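Local coordinates for putative ABC transporter, ATP-binding protein ComA (Streptococcus mutans, PDB 3K8U) that belongs, as a putative ATP-binding ABC transporter component, to the peptidase C39 family of clan CA, whose peptidase domain has a papain-like fold, at residues A[94-99]-A[110-115]; A[85-90]-A[130-135]. One frame throughout, in Å; residues are numbered along the deposited sequence.

Interaction 1: residues A[94-99]-A[110-115]; sequences LQHYYV and IGDPDP
His96 meets Asp112 through a nearly straight hydrogen bond, NE2 to OD1 at 2.7 Å, the oxygen lying close to the imidazole plane. Ring and carboxylate stand 82° apart, and NE2 comes in above the carboxylate plane, while the backbone N of Asp114 reaches OD1 from the opposite face and closes an Asx turn. Two N-H groups thereby restrain the rotation of aspartate's short side chain. A water donates to both Asp112 OD2 and Tyr98 OH, and that hydroxyl also bonds Glu130.

Backbone bonds join Val99 and Gly111 in an antiparallel hydrogen-bonded pair: Val99 N to Gly111 O is 2.9 Å, Gly111 N to Val99 O 2.7 Å.

Ile110 CD1 lies over one face of the Tyr98 ring, 3.9 Å from its centroid, in a CH-pi contact; chi1 of 62° sets CG1 between backbone N and carbonyl carbon, and isoleucine's longer branch then carries CD1 to the ring centre. Pro113 CD lies 3.3 Å from Tyr97 O, a buried carbonyl without a hydrogen-bond partner in the model; proline, lacking an N-H, cannot supply one.

These contacts tie the hairpin of strands 93-104 and 107-112, flanked by strands 84-90 and 120-123, with Cys17 of helix 17-28 against His96 and Pro113.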
ATOM      1  N   LEU A  94      -1.388   0.687  14.123  1.00 31.82           N
ATOM      2  CA  LEU A  94      -1.022  -0.688  13.795  1.00 30.05           C
ATOM      3  C   LEU A  94      -1.568  -1.200  12.464  1.00 29.01           C
ATOM      4  O   LEU A  94      -1.265  -2.324  12.064  1.00 28.18           O
ATOM      5  CB  LEU A  94      -1.458  -1.627  14.925  1.00 31.26           C
ATOM      6  CG  LEU A  94      -0.722  -1.484  16.259  1.00 32.29           C
ATOM      7  CD1 LEU A  94      -1.433  -2.291  17.334  1.00 32.68           C
ATOM      8  CD2 LEU A  94       0.724  -1.939  16.112  1.00 32.52           C
ATOM      9  N   GLN A  95      -2.360  -0.376  11.779  1.00 26.86           N
ATOM     10  CA  GLN A  95      -2.941  -0.752  10.493  1.00 25.83           C
ATOM     11  C   GLN A  95      -2.772   0.338   9.433  1.00 23.12           C
ATOM     12  O   GLN A  95      -3.736   0.767   8.792  1.00 23.96           O
ATOM     13  CB  GLN A  95      -4.425  -1.117  10.650  1.00 30.34           C
ATOM     14  CG  GLN A  95      -4.693  -2.332  11.534  1.00 34.84           C
ATOM     15  CD  GLN A  95      -4.285  -3.651  10.891  1.00 38.81           C
ATOM     16  OE1 GLN A  95      -3.467  -3.689   9.966  1.00 41.73           O
ATOM     17  NE2 GLN A  95      -4.864  -4.743  11.379  1.00 39.49           N
ATOM     18  N   HIS A  96      -1.540   0.802   9.266  1.00 18.16           N
ATOM     19  CA  HIS A  96      -1.246   1.820   8.268  1.00 16.18           C
ATOM     20  C   HIS A  96      -0.460   1.154   7.143  1.00 14.61           C
ATOM     21  O   HIS A  96       0.301   0.215   7.383  1.00 13.59           O
ATOM     22  CB  HIS A  96      -0.436   2.971   8.871  1.00 16.12           C
ATOM     23  CG  HIS A  96      -0.514   4.233   8.070  1.00 18.69           C
ATOM     24  ND1 HIS A  96      -1.586   5.097   8.151  1.00 18.84           N
ATOM     25  CD2 HIS A  96       0.321   4.756   7.143  1.00 16.83           C
ATOM     26  CE1 HIS A  96      -1.409   6.096   7.305  1.00 18.22           C
ATOM     27  NE2 HIS A  96      -0.260   5.913   6.681  1.00 18.37           N
ATOM     28  N   TYR A  97      -0.659   1.626   5.914  1.00 13.60           N
ATOM     29  CA  TYR A  97       0.027   1.058   4.758  1.00 12.26           C
ATOM     30  C   TYR A  97       0.493   2.160   3.825  1.00 13.48           C
ATOM     31  O   TYR A  97      -0.051   3.262   3.837  1.00 13.50           O
ATOM     32  CB  TYR A  97      -0.920   0.149   3.953  1.00 13.15           C
ATOM     33  CG  TYR A  97      -1.517  -1.003   4.729  1.00 16.35           C
ATOM     34  CD1 TYR A  97      -0.935  -2.267   4.694  1.00 17.94           C
ATOM     35  CD2 TYR A  97      -2.660  -0.822   5.511  1.00 19.13           C
ATOM     36  CE1 TYR A  97      -1.472  -3.326   5.424  1.00 20.87           C
ATOM     37  CE2 TYR A  97      -3.203  -1.869   6.241  1.00 18.78           C
ATOM     38  CZ  TYR A  97      -2.606  -3.114   6.196  1.00 21.88           C
ATOM     39  OH  TYR A  97      -3.138  -4.147   6.932  1.00 26.15           O
ATOM     40  N   TYR A  98       1.492   1.842   3.008  1.00 11.66           N
ATOM     41  CA  TYR A  98       2.008   2.768   2.001  1.00 11.16           C
ATOM     42  C   TYR A  98       1.980   2.031   0.678  1.00 12.49           C
ATOM     43  O   TYR A  98       1.916   0.797   0.630  1.00 11.64           O
ATOM     44  CB  TYR A  98       3.496   3.088   2.196  1.00 11.98           C
ATOM     45  CG  TYR A  98       3.921   3.899   3.393  1.00 11.18           C
ATOM     46  CD1 TYR A  98       3.034   4.725   4.077  1.00 11.87           C
ATOM     47  CD2 TYR A  98       5.251   3.858   3.818  1.00 11.26           C
ATOM     48  CE1 TYR A  98       3.464   5.496   5.157  1.00 11.55           C
ATOM     49  CE2 TYR A  98       5.690   4.618   4.890  1.00 11.94           C
ATOM     50  CZ  TYR A  98       4.798   5.435   5.555  1.00 14.58           C
ATOM     51  OH  TYR A  98       5.252   6.186   6.612  1.00 15.15           O
ATOM     52  N   VAL A  99       2.039   2.803  -0.397  1.00 13.26           N
ATOM     53  CA  VAL A  99       2.164   2.241  -1.726  1.00 13.15           C
ATOM     54  C   VAL A  99       3.644   2.526  -2.006  1.00 14.18           C
ATOM     55  O   VAL A  99       4.160   3.564  -1.584  1.00 12.25           O
ATOM     56  CB  VAL A  99       1.319   3.000  -2.771  1.00 13.89           C
ATOM     57  CG1 VAL A  99       1.619   2.460  -4.162  1.00 14.18           C
ATOM     58  CG2 VAL A  99      -0.170   2.854  -2.460  1.00 12.06           C
ATOM     59  N   ILE A 110       7.409   6.679  -1.951  1.00 17.09           N
ATOM     60  CA  ILE A 110       6.228   6.053  -1.366  1.00 15.92           C
ATOM     61  C   ILE A 110       4.972   6.907  -1.445  1.00 16.42           C
ATOM     62  O   ILE A 110       5.038   8.122  -1.637  1.00 15.90           O
ATOM     63  CB  ILE A 110       6.478   5.633   0.109  1.00 17.46           C
ATOM     64  CG1 ILE A 110       6.792   6.852   0.981  1.00 19.16           C
ATOM     65  CG2 ILE A 110       7.636   4.617   0.187  1.00 17.46           C
ATOM     66  CD1 ILE A 110       5.640   7.296   1.858  1.00 19.59           C
ATOM     67  N   GLY A 111       3.827   6.246  -1.305  1.00 14.82           N
ATOM     68  CA  GLY A 111       2.550   6.929  -1.333  1.00 15.81           C
ATOM     69  C   GLY A 111       1.851   6.659  -0.020  1.00 15.41           C
ATOM     70  O   GLY A 111       1.475   5.524   0.276  1.00 14.38           O
ATOM     71  N   ASP A 112       1.764   7.689   0.810  1.00 14.84           N
ATOM     72  CA  ASP A 112       1.114   7.576   2.106  1.00 14.84           C
ATOM     73  C   ASP A 112      -0.272   8.217   1.998  1.00 13.89           C
ATOM     74  O   ASP A 112      -0.379   9.419   1.790  1.00 14.34           O
ATOM     75  CB  ASP A 112       1.966   8.299   3.165  1.00 14.18           C
ATOM     76  CG  ASP A 112       1.367   8.236   4.563  1.00 14.91           C
ATOM     77  OD1 ASP A 112       0.254   7.703   4.741  1.00 15.74           O
ATOM     78  OD2 ASP A 112       2.017   8.738   5.501  1.00 16.12           O
ATOM     79  N   PRO A 113      -1.348   7.421   2.157  1.00 15.27           N
ATOM     80  CA  PRO A 113      -2.732   7.915   2.079  1.00 14.51           C
ATOM     81  C   PRO A 113      -3.021   9.114   2.992  1.00 15.31           C
ATOM     82  O   PRO A 113      -3.981   9.851   2.757  1.00 15.56           O
ATOM     83  CB  PRO A 113      -3.550   6.688   2.470  1.00 13.93           C
ATOM     84  CG  PRO A 113      -2.715   5.558   1.915  1.00 14.50           C
ATOM     85  CD  PRO A 113      -1.330   5.960   2.359  1.00 14.35           C
ATOM     86  N   ASP A 114      -2.217   9.288   4.042  1.00 14.98           N
ATOM     87  CA  ASP A 114      -2.351  10.429   4.960  1.00 16.32           C
ATOM     88  C   ASP A 114      -2.328  11.651   4.029  1.00 15.88           C
ATOM     89  O   ASP A 114      -1.344  11.880   3.330  1.00 15.84           O
ATOM     90  CB  ASP A 114      -1.141  10.445   5.912  1.00 17.37           C
ATOM     91  CG  ASP A 114      -1.126  11.636   6.868  1.00 17.84           C
ATOM     92  OD1 ASP A 114      -1.695  12.708   6.566  1.00 15.88           O
ATOM     93  OD2 ASP A 114      -0.480  11.505   7.925  1.00 17.48           O
ATOM     94  N   PRO A 115      -3.423  12.438   4.000  1.00 17.08           N
ATOM     95  CA  PRO A 115      -3.498  13.618   3.130  1.00 17.60           C
ATOM     96  C   PRO A 115      -2.476  14.725   3.364  1.00 17.96           C
ATOM     97  O   PRO A 115      -2.296  15.584   2.503  1.00 17.84           O
ATOM     98  CB  PRO A 115      -4.947  14.085   3.296  1.00 17.29           C
ATOM     99  CG  PRO A 115      -5.308  13.630   4.669  1.00 18.71           C
ATOM    100  CD  PRO A 115      -4.680  12.252   4.744  1.00 15.31           C
TER
HETATM  101  O   HOH W   1       4.718   8.842   6.121  1.00 16.60           O

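Interaction 2: residues A[85-90]-A[130-135]; sequences IVHVIK and EWTGLA
Leu134 O is gripped by two donors, the backbone N of His87 across the contact at 3.3 Å and the indole NE1 of Trp131 at 2.9 Å. They arrive from opposite faces of the carbonyl plane, NE1 lying well above it yet keeping the oxygen near its own ring plane. Tryptophan suits the place because its indole carries an N-H as well as a broad apolar surface: Val86 CB lies 3.8 Å from Trp131 CD1, the two side chains crossing at about a right angle.

His87 O is the second shared acceptor. Thr132 N points almost straight at it (3.1 Å, 176°), and Thr132 OG1 adds a weak bond. With chi1 at 65°, OG1 sits between the threonine's own N and carbonyl carbon, where it also accepts from Leu134 N to make an ST turn. The other branch, CG2, lies over a face of the His87 ring, 4.0 Å from its centroid, and also touches Ile89 CG1, whose side chain runs roughly perpendicular to it. Threonine thus offers one polar and one apolar arm from a single carbon.

Further along, Ile89 N bonds Glu130 O at 2.8 Å. Glu130 stretches out beyond CG while Lys90 bends back, and NZ reaches OE1 at 2.9 Å in a salt bridge whose hydrogen bond is weak; Glu130 OE2 turns to Tyr98.

The non-hydrogen-bonded pairs Val86-Ala135 and Val88-Trp131 differ by two in register, a beta bulge. The shift coincides with the corner at Gly133, whose positive phi (100°) favours glycine and whose CA covers part of the indole face. Strand 84-90 thus pairs with the chain leaving helix 124-130; Phe127 of that helix meets Val86, Val88 and Trp131, strand 93-104 runs along the other edge, and helix 51-60 touches Ile85 and Leu134.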
ATOM      1  N   ILE A  85       2.068  -2.788  -2.165  1.00 10.89           N
ATOM      2  CA  ILE A  85       1.639  -2.313  -0.853  1.00 11.36           C
ATOM      3  C   ILE A  85       2.495  -2.859   0.283  1.00 10.46           C
ATOM      4  O   ILE A  85       2.925  -4.005   0.235  1.00 11.47           O
ATOM      5  CB  ILE A  85       0.167  -2.715  -0.623  1.00 11.78           C
ATOM      6  CG1 ILE A  85      -0.717  -2.059  -1.691  1.00 14.63           C
ATOM      7  CG2 ILE A  85      -0.296  -2.338   0.785  1.00 11.16           C
ATOM      8  CD1 ILE A  85      -2.110  -2.650  -1.792  1.00 17.40           C
ATOM      9  N   VAL A  86       2.765  -2.021   1.285  1.00 10.47           N
ATOM     10  CA  VAL A  86       3.538  -2.445   2.454  1.00 10.23           C
ATOM     11  C   VAL A  86       2.849  -2.030   3.744  1.00 11.67           C
ATOM     12  O   VAL A  86       2.143  -1.017   3.790  1.00 11.26           O
ATOM     13  CB  VAL A  86       4.991  -1.880   2.464  1.00 10.26           C
ATOM     14  CG1 VAL A  86       5.805  -2.496   1.334  1.00  8.60           C
ATOM     15  CG2 VAL A  86       4.989  -0.354   2.363  1.00 12.01           C
ATOM     16  N   HIS A  87       3.055  -2.826   4.789  1.00 10.22           N
ATOM     17  CA  HIS A  87       2.479  -2.558   6.102  1.00 12.18           C
ATOM     18  C   HIS A  87       3.539  -1.840   6.932  1.00 11.42           C
ATOM     19  O   HIS A  87       4.658  -2.342   7.103  1.00 10.65           O
ATOM     20  CB  HIS A  87       2.083  -3.883   6.772  1.00 12.92           C
ATOM     21  CG  HIS A  87       1.386  -3.722   8.090  1.00 16.66           C
ATOM     22  ND1 HIS A  87       1.347  -4.726   9.034  1.00 16.86           N
ATOM     23  CD2 HIS A  87       0.704  -2.680   8.622  1.00 17.76           C
ATOM     24  CE1 HIS A  87       0.671  -4.309  10.090  1.00 17.77           C
ATOM     25  NE2 HIS A  87       0.271  -3.071   9.866  1.00 17.95           N
ATOM     26  N   VAL A  88       3.201  -0.650   7.421  1.00 12.27           N
ATOM     27  CA  VAL A  88       4.138   0.135   8.223  1.00 13.20           C
ATOM     28  C   VAL A  88       3.513   0.541   9.546  1.00 15.97           C
ATOM     29  O   VAL A  88       2.329   0.883   9.600  1.00 17.50           O
ATOM     30  CB  VAL A  88       4.613   1.409   7.480  1.00 13.87           C
ATOM     31  CG1 VAL A  88       5.439   1.031   6.258  1.00 13.74           C
ATOM     32  CG2 VAL A  88       3.409   2.263   7.058  1.00 16.63           C
ATOM     33  N   ILE A  89       4.299   0.463  10.617  1.00 14.86           N
ATOM     34  CA  ILE A  89       3.817   0.842  11.941  1.00 19.66           C
ATOM     35  C   ILE A  89       4.204   2.300  12.176  1.00 22.46           C
ATOM     36  O   ILE A  89       5.378   2.655  12.116  1.00 22.32           O
ATOM     37  CB  ILE A  89       4.455  -0.028  13.060  1.00 20.08           C
ATOM     38  CG1 ILE A  89       4.286  -1.516  12.747  1.00 17.67           C
ATOM     39  CG2 ILE A  89       3.834   0.312  14.417  1.00 20.69           C
ATOM     40  CD1 ILE A  89       2.844  -2.005  12.727  1.00 17.82           C
ATOM     41  N   LYS A  90       3.210   3.153  12.389  1.00 27.72           N
ATOM     42  CA  LYS A  90       3.474   4.566  12.629  1.00 31.85           C
ATOM     43  C   LYS A  90       2.863   4.966  13.959  1.00 34.29           C
ATOM     44  O   LYS A  90       1.651   5.165  14.062  1.00 34.76           O
ATOM     45  CB  LYS A  90       2.906   5.420  11.494  1.00 32.60           C
ATOM     46  CG  LYS A  90       3.531   5.132  10.140  1.00 33.12           C
ATOM     47  CD  LYS A  90       3.099   6.145   9.099  1.00 35.50           C
ATOM     48  CE  LYS A  90       3.592   7.540   9.439  1.00 36.22           C
ATOM     49  NZ  LYS A  90       5.075   7.616   9.513  1.00 38.94           N
ATOM     50  N   GLU A 130       9.998   1.532  10.111  1.00 13.90           N
ATOM     51  CA  GLU A 130       8.538   1.408  10.209  1.00 14.35           C
ATOM     52  C   GLU A 130       7.949   0.131   9.602  1.00 12.26           C
ATOM     53  O   GLU A 130       6.913  -0.359  10.050  1.00 12.72           O
ATOM     54  CB  GLU A 130       7.859   2.594   9.505  1.00 16.17           C
ATOM     55  CG  GLU A 130       8.263   3.977   9.991  1.00 21.90           C
ATOM     56  CD  GLU A 130       7.604   5.100   9.189  1.00 24.71           C
ATOM     57  OE1 GLU A 130       7.675   6.261   9.642  1.00 26.97           O
ATOM     58  OE2 GLU A 130       7.025   4.832   8.110  1.00 21.53           O
ATOM     59  N   TRP A 131       8.598  -0.377   8.559  1.00  9.83           N
ATOM     60  CA  TRP A 131       8.136  -1.561   7.823  1.00  9.87           C
ATOM     61  C   TRP A 131       8.169  -2.887   8.589  1.00 10.81           C
ATOM     62  O   TRP A 131       9.194  -3.263   9.167  1.00 11.78           O
ATOM     63  CB  TRP A 131       8.953  -1.673   6.531  1.00  9.51           C
ATOM     64  CG  TRP A 131       8.501  -2.707   5.529  1.00  9.44           C
ATOM     65  CD1 TRP A 131       7.217  -3.079   5.237  1.00 10.61           C
ATOM     66  CD2 TRP A 131       9.341  -3.425   4.627  1.00 11.40           C
ATOM     67  NE1 TRP A 131       7.209  -3.977   4.192  1.00  9.34           N
ATOM     68  CE2 TRP A 131       8.503  -4.205   3.802  1.00 10.40           C
ATOM     69  CE3 TRP A 131      10.730  -3.478   4.430  1.00 12.27           C
ATOM     70  CZ2 TRP A 131       9.007  -5.029   2.793  1.00 13.14           C
ATOM     71  CZ3 TRP A 131      11.229  -4.293   3.427  1.00 15.73           C
ATOM     72  CH2 TRP A 131      10.367  -5.059   2.618  1.00 13.35           C
ATOM     73  N   THR A 132       7.043  -3.598   8.578  1.00 10.33           N
ATOM     74  CA  THR A 132       6.942  -4.894   9.244  1.00 10.24           C
ATOM     75  C   THR A 132       7.576  -5.985   8.386  1.00 11.81           C
ATOM     76  O   THR A 132       7.783  -7.104   8.853  1.00 12.55           O
ATOM     77  CB  THR A 132       5.474  -5.321   9.480  1.00 10.64           C
ATOM     78  OG1 THR A 132       4.826  -5.532   8.217  1.00 11.63           O
ATOM     79  CG2 THR A 132       4.713  -4.263  10.279  1.00 11.58           C
ATOM     80  N   GLY A 133       7.877  -5.651   7.134  1.00 10.83           N
ATOM     81  CA  GLY A 133       8.435  -6.620   6.213  1.00 11.22           C
ATOM     82  C   GLY A 133       7.353  -7.170   5.291  1.00 12.75           C
ATOM     83  O   GLY A 133       7.655  -7.772   4.262  1.00 12.38           O
ATOM     84  N   LEU A 134       6.089  -6.955   5.650  1.00 10.80           N
ATOM     85  CA  LEU A 134       4.978  -7.439   4.839  1.00 11.77           C
ATOM     86  C   LEU A 134       4.791  -6.609   3.579  1.00 12.86           C
ATOM     87  O   LEU A 134       4.717  -5.377   3.636  1.00 10.24           O
ATOM     88  CB  LEU A 134       3.667  -7.447   5.638  1.00 15.46           C
ATOM     89  CG  LEU A 134       2.443  -7.947   4.852  1.00 19.44           C
ATOM     90  CD1 LEU A 134       2.571  -9.439   4.585  1.00 21.85           C
ATOM     91  CD2 LEU A 134       1.165  -7.661   5.617  1.00 24.00           C
ATOM     92  N   ALA A 135       4.733  -7.295   2.441  1.00 11.39           N
ATOM     93  CA  ALA A 135       4.531  -6.645   1.149  1.00 11.37           C
ATOM     94  C   ALA A 135       3.434  -7.401   0.408  1.00 13.28           C
ATOM     95  O   ALA A 135       3.405  -8.631   0.416  1.00 13.65           O
ATOM     96  CB  ALA A 135       5.821  -6.654   0.331  1.00 11.33           C
TER

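The two interactions lie about 9 Å apart, centre to centre, in one antiparallel sheet, where strands 84-90 and 93-104 are neighbours. Along the chain, 85-90 comes first and 130-135 last, so interaction 2 brackets the hairpin contact of interaction 1 and brings the end of helix 124-130 and the start of strand 134-140 back to the sheet's middle. They touch directly. Tyr98 OH probably bonds Glu130 OE2, at 2.7 Å, and Leu94 O probably receives a bond from His87 NE2, at 2.8 Å, while the rings of Tyr97 and His87 stack. The contacts thus join around strands 84-90 and 93-104, and segment 130-135 meets the hairpin side of the C39 domain's sheet largely through strand 84-90.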